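Ras-associated and pleckstrin homology domains-containing protein 1 (Homo sapiens, PDB 4GN1) mediates localized membrane signals, is implicated in regulating lamellipodial dynamics and targets EVL and VASP to the leading edge, through a chain that includes Ras-associating and PH domains. Local coordinates at residues A[20-23]-A[24-28]; A[69-72]-A[73-76]; A[95-98]-A[99-102]. All coordinates share one frame; numbering follows the deposited sequence.

Contact 1 of 3, residues A[20-23]-A[24-28]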
loop_
_atom_site.group_PDB
_atom_site.type_symbol
_atom_site.label_atom_id
_atom_site.label_comp_id
_atom_site.label_asym_id
_atom_site.label_seq_id
_atom_site.Cartn_x
_atom_site.Cartn_y
_atom_site.Cartn_z
ATOM N N MET A 20 13.873 -1.921 -20.144
ATOM C CA MET A 20 14.383 -0.575 -20.076
ATOM C C MET A 20 15.473 -0.515 -19.035
ATOM O O MET A 20 15.432 -1.239 -18.031
ATOM C CB MET A 20 13.255 0.414 -19.755
ATOM C CG MET A 20 12.774 0.424 -18.316
ATOM S SD MET A 20 12.090 2.033 -17.892
ATOM C CE MET A 20 12.555 3.091 -19.287
ATOM N N MET A 21 16.456 0.332 -19.276
ATOM C CA MET A 21 17.559 0.462 -18.352
ATOM C C MET A 21 17.232 1.430 -17.208
ATOM O O MET A 21 16.722 2.509 -17.430
ATOM C CB MET A 21 18.818 0.900 -19.106
ATOM C CG MET A 21 20.087 0.816 -18.278
ATOM S SD MET A 21 21.516 1.382 -19.205
ATOM C CE MET A 21 21.171 3.149 -19.337
ATOM N N VAL A 22 17.533 1.023 -15.982
ATOM C CA VAL A 22 17.440 1.897 -14.808
ATOM C C VAL A 22 18.832 1.938 -14.165
ATOM O O VAL A 22 19.674 1.120 -14.493
ATOM C CB VAL A 22 16.397 1.377 -13.793
ATOM C CG1 VAL A 22 15.023 1.273 -14.440
ATOM C CG2 VAL A 22 16.822 0.022 -13.223
ATOM N N ASP A 23 19.099 2.896 -13.285
ATOM C CA ASP A 23 20.343 2.880 -12.549
ATOM C C ASP A 23 20.089 2.891 -11.038
ATOM O O ASP A 23 18.967 3.139 -10.588
ATOM C CB ASP A 23 21.263 4.033 -12.979
ATOM C CG ASP A 23 20.804 5.388 -12.454
ATOM O OD1 ASP A 23 20.397 5.507 -11.281
ATOM O OD2 ASP A 23 20.854 6.355 -13.226
ATOM N N GLU A 24 21.145 2.648 -10.262
ATOM C CA GLU A 24 20.985 2.383 -8.837
ATOM C C GLU A 24 20.592 3.629 -8.042
ATOM O O GLU A 24 20.275 3.541 -6.874
ATOM C CB GLU A 24 22.241 1.729 -8.250
ATOM C CG GLU A 24 23.410 2.689 -8.121
ATOM C CD GLU A 24 24.665 2.019 -7.607
ATOM O OE1 GLU A 24 24.579 1.315 -6.572
ATOM O OE2 GLU A 24 25.731 2.194 -8.234
ATOM N N ARG A 25 20.608 4.790 -8.669
ATOM C CA ARG A 25 20.224 6.018 -7.944
ATOM C C ARG A 25 18.751 6.403 -8.125
ATOM O O ARG A 25 18.262 7.283 -7.451
ATOM C CB ARG A 25 21.112 7.192 -8.371
ATOM C CG ARG A 25 22.536 7.147 -7.821
ATOM C CD ARG A 25 23.366 8.306 -8.362
ATOM N NE ARG A 25 22.888 9.591 -7.854
ATOM C CZ ARG A 25 23.335 10.179 -6.745
ATOM N NH1 ARG A 25 24.287 9.599 -6.025
ATOM N NH2 ARG A 25 22.827 11.349 -6.355
ATOM N N GLN A 26 18.060 5.756 -9.054
ATOM C CA GLN A 26 16.780 6.277 -9.500
ATOM C C GLN A 26 15.663 5.947 -8.547
ATOM O O GLN A 26 15.618 4.857 -7.984
ATOM C CB GLN A 26 16.437 5.773 -10.903
ATOM C CG GLN A 26 17.209 6.499 -11.998
ATOM C CD GLN A 26 16.928 5.936 -13.377
ATOM O OE1 GLN A 26 16.837 4.728 -13.551
ATOM N NE2 GLN A 26 16.785 6.806 -14.350
ATOM N N THR A 27 14.766 6.904 -8.368
ATOM C CA THR A 27 13.510 6.662 -7.685
ATOM C C THR A 27 12.521 6.061 -8.705
ATOM O O THR A 27 12.713 6.163 -9.925
ATOM C CB THR A 27 12.895 7.986 -7.219
ATOM O OG1 THR A 27 12.564 8.724 -8.384
ATOM C CG2 THR A 27 13.875 8.817 -6.350
ATOM N N VAL A 28 11.432 5.490 -8.189
ATOM C CA VAL A 28 10.328 4.969 -9.010
ATOM C C VAL A 28 9.751 6.081 -9.892
ATOM O O VAL A 28 9.434 5.861 -11.071
ATOM C CB VAL A 28 9.248 4.287 -8.120
ATOM C CG1 VAL A 28 7.948 4.050 -8.885
ATOM C CG2 VAL A 28 9.762 2.953 -7.592
HETATM O O HOH W 1 16.709 2.387 -8.818
#
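Asp23 and Gln26 serve each other at both ends of a tight turn, each giving its backbone N-H to an oxygen of the other. The amide oxygen of Gln26 accepts from the main chain of the strand, with Asp23 N at 2.9 Å from Gln26 OE1, the donor standing well above the carbonyl plane, 51° out of it. In the reverse direction Gln26 N donates to Asp23 O at 3.2 Å along an almost straight line (N-H...O 170°), the bond that closes a type I beta turn from Asp23 to Gln26. The carboxylate holds the middle of that turn: Asp23 OD1 takes the N-H of Arg25 at 2.7 Å on its anti side, near the carboxylate plane, a bond from side chain to the residue two further on that makes an Asx turn. Asp23 reaches it because CG sits between its own N and carbonyl carbon (chi1 74°), which folds the acid over the turn. This corner leads from strand 17-23 of the ubiquitin-like Ras-associating domain to helix 28-39, where Thr27 is the N-cap and its OG1 accepts from Gln30 N. A water donates to Asp23 O at 3.0 Å and to Gln26 O at 2.8 Å, giving Asp23 O a second donor. Glu24 OE2 accepts from Lys4 N, and Glu24 O from Asn67 ND2. The Gln26 side chain crosses that of Asp23 at about a right angle, Gln26 CG lying 3.4 Å from Asp23 OD1, while Val22 CB comes to 3.4 Å from Gln26 OE1.

Contact 2 of 3, residues A[69-72]-A[73-76]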
loop_
_atom_site.group_PDB
_atom_site.type_symbol
_atom_site.label_atom_id
_atom_site.label_comp_id
_atom_site.label_asym_id
_atom_site.label_seq_id
_atom_site.Cartn_x
_atom_site.Cartn_y
_atom_site.Cartn_z
ATOM N N VAL A 69 15.986 -0.048 -7.562
ATOM C CA VAL A 69 17.009 -1.064 -7.572
ATOM C C VAL A 69 17.102 -1.690 -6.206
ATOM O O VAL A 69 17.147 -2.906 -6.105
ATOM C CB VAL A 69 18.388 -0.551 -8.067
ATOM C CG1 VAL A 69 19.497 -1.560 -7.767
ATOM C CG2 VAL A 69 18.336 -0.316 -9.556
ATOM N N GLU A 70 17.104 -0.865 -5.166
ATOM C CA GLU A 70 17.161 -1.351 -3.782
ATOM C C GLU A 70 16.018 -2.285 -3.426
ATOM O O GLU A 70 16.207 -3.251 -2.692
ATOM C CB GLU A 70 17.279 -0.173 -2.809
ATOM C CG GLU A 70 16.607 -0.284 -1.444
ATOM C CD GLU A 70 16.592 1.084 -0.749
ATOM O OE1 GLU A 70 15.550 1.541 -0.253
ATOM O OE2 GLU A 70 17.631 1.759 -0.764
ATOM N N ASN A 71 14.837 -2.021 -3.958
ATOM C CA ASN A 71 13.736 -2.903 -3.684
ATOM C C ASN A 71 13.879 -4.234 -4.406
ATOM O O ASN A 71 13.537 -5.293 -3.857
ATOM C CB ASN A 71 12.433 -2.208 -4.004
ATOM C CG ASN A 71 11.987 -1.314 -2.863
ATOM O OD1 ASN A 71 11.701 -1.790 -1.774
ATOM N ND2 ASN A 71 11.955 -0.026 -3.095
ATOM N N LEU A 72 14.433 -4.171 -5.615
ATOM C CA LEU A 72 14.571 -5.335 -6.457
ATOM C C LEU A 72 15.588 -6.310 -5.890
ATOM O O LEU A 72 15.425 -7.517 -6.069
ATOM C CB LEU A 72 14.954 -4.955 -7.886
ATOM C CG LEU A 72 13.977 -4.231 -8.815
ATOM C CD1 LEU A 72 14.562 -4.241 -10.221
ATOM C CD2 LEU A 72 12.569 -4.824 -8.830
ATOM N N LEU A 73 16.620 -5.801 -5.218
ATOM C CA LEU A 73 17.591 -6.659 -4.544
ATOM C C LEU A 73 16.948 -7.561 -3.471
ATOM O O LEU A 73 17.502 -8.602 -3.142
ATOM C CB LEU A 73 18.739 -5.849 -3.934
ATOM C CG LEU A 73 19.603 -5.069 -4.917
ATOM C CD1 LEU A 73 20.694 -4.278 -4.216
ATOM C CD2 LEU A 73 20.191 -5.976 -5.983
ATOM N N ASN A 74 15.790 -7.168 -2.941
ATOM C CA ASN A 74 15.014 -8.052 -2.095
ATOM C C ASN A 74 14.444 -9.292 -2.769
ATOM O O ASN A 74 13.995 -10.199 -2.107
ATOM C CB ASN A 74 13.891 -7.283 -1.435
ATOM C CG ASN A 74 14.401 -6.311 -0.421
ATOM O OD1 ASN A 74 15.406 -6.557 0.240
ATOM N ND2 ASN A 74 13.722 -5.196 -0.291
ATOM N N TRP A 75 14.456 -9.343 -4.083
ATOM C CA TRP A 75 13.866 -10.477 -4.781
ATOM C C TRP A 75 14.772 -11.667 -4.666
ATOM O O TRP A 75 15.980 -11.500 -4.508
ATOM C CB TRP A 75 13.648 -10.105 -6.241
ATOM C CG TRP A 75 12.492 -9.149 -6.488
ATOM C CD1 TRP A 75 11.815 -8.341 -5.564
ATOM C CD2 TRP A 75 11.860 -8.843 -7.799
ATOM N NE1 TRP A 75 10.831 -7.607 -6.189
ATOM C CE2 TRP A 75 10.809 -7.855 -7.526
ATOM C CE3 TRP A 75 12.056 -9.286 -9.112
ATOM C CZ2 TRP A 75 9.991 -7.365 -8.525
ATOM C CZ3 TRP A 75 11.236 -8.773 -10.118
ATOM C CH2 TRP A 75 10.220 -7.832 -9.826
ATOM N N THR A 76 14.238 -12.883 -4.732
ATOM C CA THR A 76 15.142 -14.048 -4.779
ATOM C C THR A 76 15.824 -14.131 -6.156
ATOM O O THR A 76 15.339 -13.560 -7.151
ATOM C CB THR A 76 14.457 -15.387 -4.411
ATOM O OG1 THR A 76 13.336 -15.615 -5.262
ATOM C CG2 THR A 76 13.999 -15.368 -2.987
#
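Leu72 and Trp75 are joined first through the main chain: Trp75 N donates to Leu72 O over 2.9 Å with an N-H...O angle of 161°, closing a type I beta turn as the chain leaves helix 68-72. One residue back, Asn74 N gives a more bent bond to Asn71 O at 3.1 Å, whereas Leu73 N makes an i to i+4 bond, reaching Val69 O at 3.1 Å. One i to i+4 bond is thus followed by two of i to i+3 spacing, the second being the one that closes the turn. Further out, Asn74 ND2 binds a malonate ion, probably from the crystallisation liquor, and Trp75 NE1 donates to Glu51 OE2, which helps fix the rotation of the indole. Apolar packing lies outside these bonds. Leu72 and Trp75 run side by side, and methyl CD2 of Leu72 covers one face of the Trp75 six-membered ring in a CH-pi contact, 3.8 Å from its centroid; CG anti to the carbonyl carbon in both residues (chi1 -69° and -74°) sends them the same way. Beyond the turn, Leu72 rests on Leu6 and Ile8 of strand 5-11, and both Leu72 and Trp75 lie against Leu83 of strand 83-87.

Contact 3 of 3, residues A[95-98]-A[99-102]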
loop_
_atom_site.group_PDB
_atom_site.type_symbol
_atom_site.label_atom_id
_atom_site.label_comp_id
_atom_site.label_asym_id
_atom_site.label_seq_id
_atom_site.Cartn_x
_atom_site.Cartn_y
_atom_site.Cartn_z
ATOM N N PHE A 95 -5.354 11.668 -1.876
ATOM C CA PHE A 95 -4.990 13.067 -2.007
ATOM C C PHE A 95 -5.985 13.862 -2.818
ATOM O O PHE A 95 -6.182 15.040 -2.546
ATOM C CB PHE A 95 -3.603 13.194 -2.607
ATOM C CG PHE A 95 -2.528 12.843 -1.643
ATOM C CD1 PHE A 95 -1.957 13.828 -0.842
ATOM C CD2 PHE A 95 -2.144 11.525 -1.478
ATOM C CE1 PHE A 95 -0.987 13.505 0.081
ATOM C CE2 PHE A 95 -1.184 11.190 -0.551
ATOM C CZ PHE A 95 -0.603 12.182 0.231
ATOM N N LYS A 96 -6.586 13.206 -3.820
ATOM C CA LYS A 96 -7.646 13.782 -4.629
ATOM C C LYS A 96 -8.896 14.092 -3.797
ATOM O O LYS A 96 -9.525 15.128 -3.997
ATOM C CB LYS A 96 -8.017 12.817 -5.740
ATOM C CG LYS A 96 -6.857 12.385 -6.621
ATOM C CD LYS A 96 -7.385 11.778 -7.912
ATOM C CE LYS A 96 -6.356 10.903 -8.607
ATOM N NZ LYS A 96 -7.075 9.868 -9.395
ATOM N N ASN A 97 -9.247 13.171 -2.888
ATOM C CA ASN A 97 -10.395 13.315 -1.980
ATOM C C ASN A 97 -10.115 12.964 -0.501
ATOM O O ASN A 97 -10.661 11.988 0.028
ATOM C CB ASN A 97 -11.577 12.499 -2.508
ATOM C CG ASN A 97 -12.145 13.066 -3.795
ATOM O OD1 ASN A 97 -12.621 14.204 -3.838
ATOM N ND2 ASN A 97 -12.087 12.270 -4.859
ATOM N N PRO A 98 -9.277 13.775 0.179
ATOM C CA PRO A 98 -8.854 13.514 1.572
ATOM C C PRO A 98 -10.004 13.490 2.598
ATOM O O PRO A 98 -9.928 12.780 3.615
ATOM C CB PRO A 98 -7.900 14.676 1.860
ATOM C CG PRO A 98 -8.332 15.765 0.930
ATOM C CD PRO A 98 -8.715 15.045 -0.331
ATOM N N GLN A 99 -11.061 14.253 2.328
ATOM C CA GLN A 99 -12.246 14.259 3.189
ATOM C C GLN A 99 -12.803 12.826 3.357
ATOM O O GLN A 99 -13.518 12.507 4.314
ATOM C CB GLN A 99 -13.295 15.228 2.631
ATOM C CG GLN A 99 -14.093 14.711 1.450
ATOM C CD GLN A 99 -13.322 14.713 0.147
ATOM O OE1 GLN A 99 -12.112 14.953 0.118
ATOM N NE2 GLN A 99 -14.027 14.450 -0.947
ATOM N N ASN A 100 -12.426 11.948 2.432
ATOM C CA ASN A 100 -12.871 10.564 2.506
ATOM C C ASN A 100 -11.966 9.615 3.268
ATOM O O ASN A 100 -12.324 8.460 3.473
ATOM C CB ASN A 100 -13.182 10.046 1.124
ATOM C CG ASN A 100 -14.405 10.703 0.557
ATOM O OD1 ASN A 100 -15.378 10.932 1.275
ATOM N ND2 ASN A 100 -14.363 11.036 -0.722
ATOM N N TYR A 101 -10.828 10.110 3.733
ATOM C CA TYR A 101 -9.899 9.254 4.457
ATOM C C TYR A 101 -9.488 9.845 5.775
ATOM O O TYR A 101 -9.359 9.099 6.760
ATOM C CB TYR A 101 -8.658 8.951 3.612
ATOM C CG TYR A 101 -9.015 8.311 2.294
ATOM C CD1 TYR A 101 -9.443 9.095 1.217
ATOM C CD2 TYR A 101 -8.937 6.925 2.125
ATOM C CE1 TYR A 101 -9.780 8.517 0.009
ATOM C CE2 TYR A 101 -9.278 6.337 0.921
ATOM C CZ TYR A 101 -9.689 7.141 -0.135
ATOM O OH TYR A 101 -10.034 6.583 -1.342
ATOM N N LEU A 102 -9.295 11.174 5.792
ATOM C CA LEU A 102 -8.730 11.898 6.950
ATOM C C LEU A 102 -9.792 12.387 7.942
ATOM O O LEU A 102 -9.473 12.842 9.049
ATOM C CB LEU A 102 -7.857 13.053 6.482
ATOM C CG LEU A 102 -6.820 12.738 5.398
ATOM C CD1 LEU A 102 -6.124 14.017 4.956
ATOM C CD2 LEU A 102 -5.803 11.693 5.848
#
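The amides of Asn97 and Gln99 lie side by side and point the same way, but their planes are 78° apart, so they meet nearly at right angles instead of stacking. Gln99 NE2 donates to Asn97 OD1 at 3.2 Å along a nearly straight line (N-H...O 174°); the oxygen lies in the amide plane of Gln99, while the donor stands above the Asn97 carbonyl plane. The bend of the Gln99 chain at chi2 (-76°) brings the amide back beside Asn97. Both polar ends have other partners: Asn97 OD1 also accepts from Lys116 NZ, and Gln99 NE2 also donates to Ala109 O. The ring of Tyr101 offers its edge to two backbone oxygens near its plane, Pro98 O and Asn97 O, the latter 3.4 Å from Tyr101 CD1; the same ring makes a cation-pi contact with Arg226.

These groups sit where the chain runs on from helix 93-96 toward helix 113-124, and Asn97 is the first residue to leave helical torsions. Pro98 O accepts two backbone donors there, Leu102 N and Tyr101 N, each at 2.8 Å from Pro98 O, the former nearly in line with the carbonyl and the latter well above its plane. Asn100 N probably bonds to Asn97 O, although its position is less sure; the Asn100 side chain has its own partner in Ala109, whose N donates to Asn100 OD1. On the apolar side, Pro98 CB touches Leu102 CD1 at 3.6 Å. Pro98 also packs on Leu119 and Leu120 of helix 113-124, while Leu102 rests on Ile237 of helix 225-240.

In the fold
Contacts 1 and 2 both lie at the surface of the Ras-associating domain, their centres 12 Å apart, and they touch where Val69 packs against Val22, Asp23 and Glu24. Each is an exit from a regular element: contact 1 leaves a strand and contact 2 a helix. Contact 3 is partly buried, its centre about 31 to 32 Å from the centres of the other two; it follows helix 93-96 and packs against helices 113-124 and 225-240. The chemistry differs. At the surface, a carboxylate, an amide and a water secure contact 1, while a leucine over an indole supplements backbone bonds in contact 2; the partly buried contact 3 adds paired amides to a doubly used carbonyl.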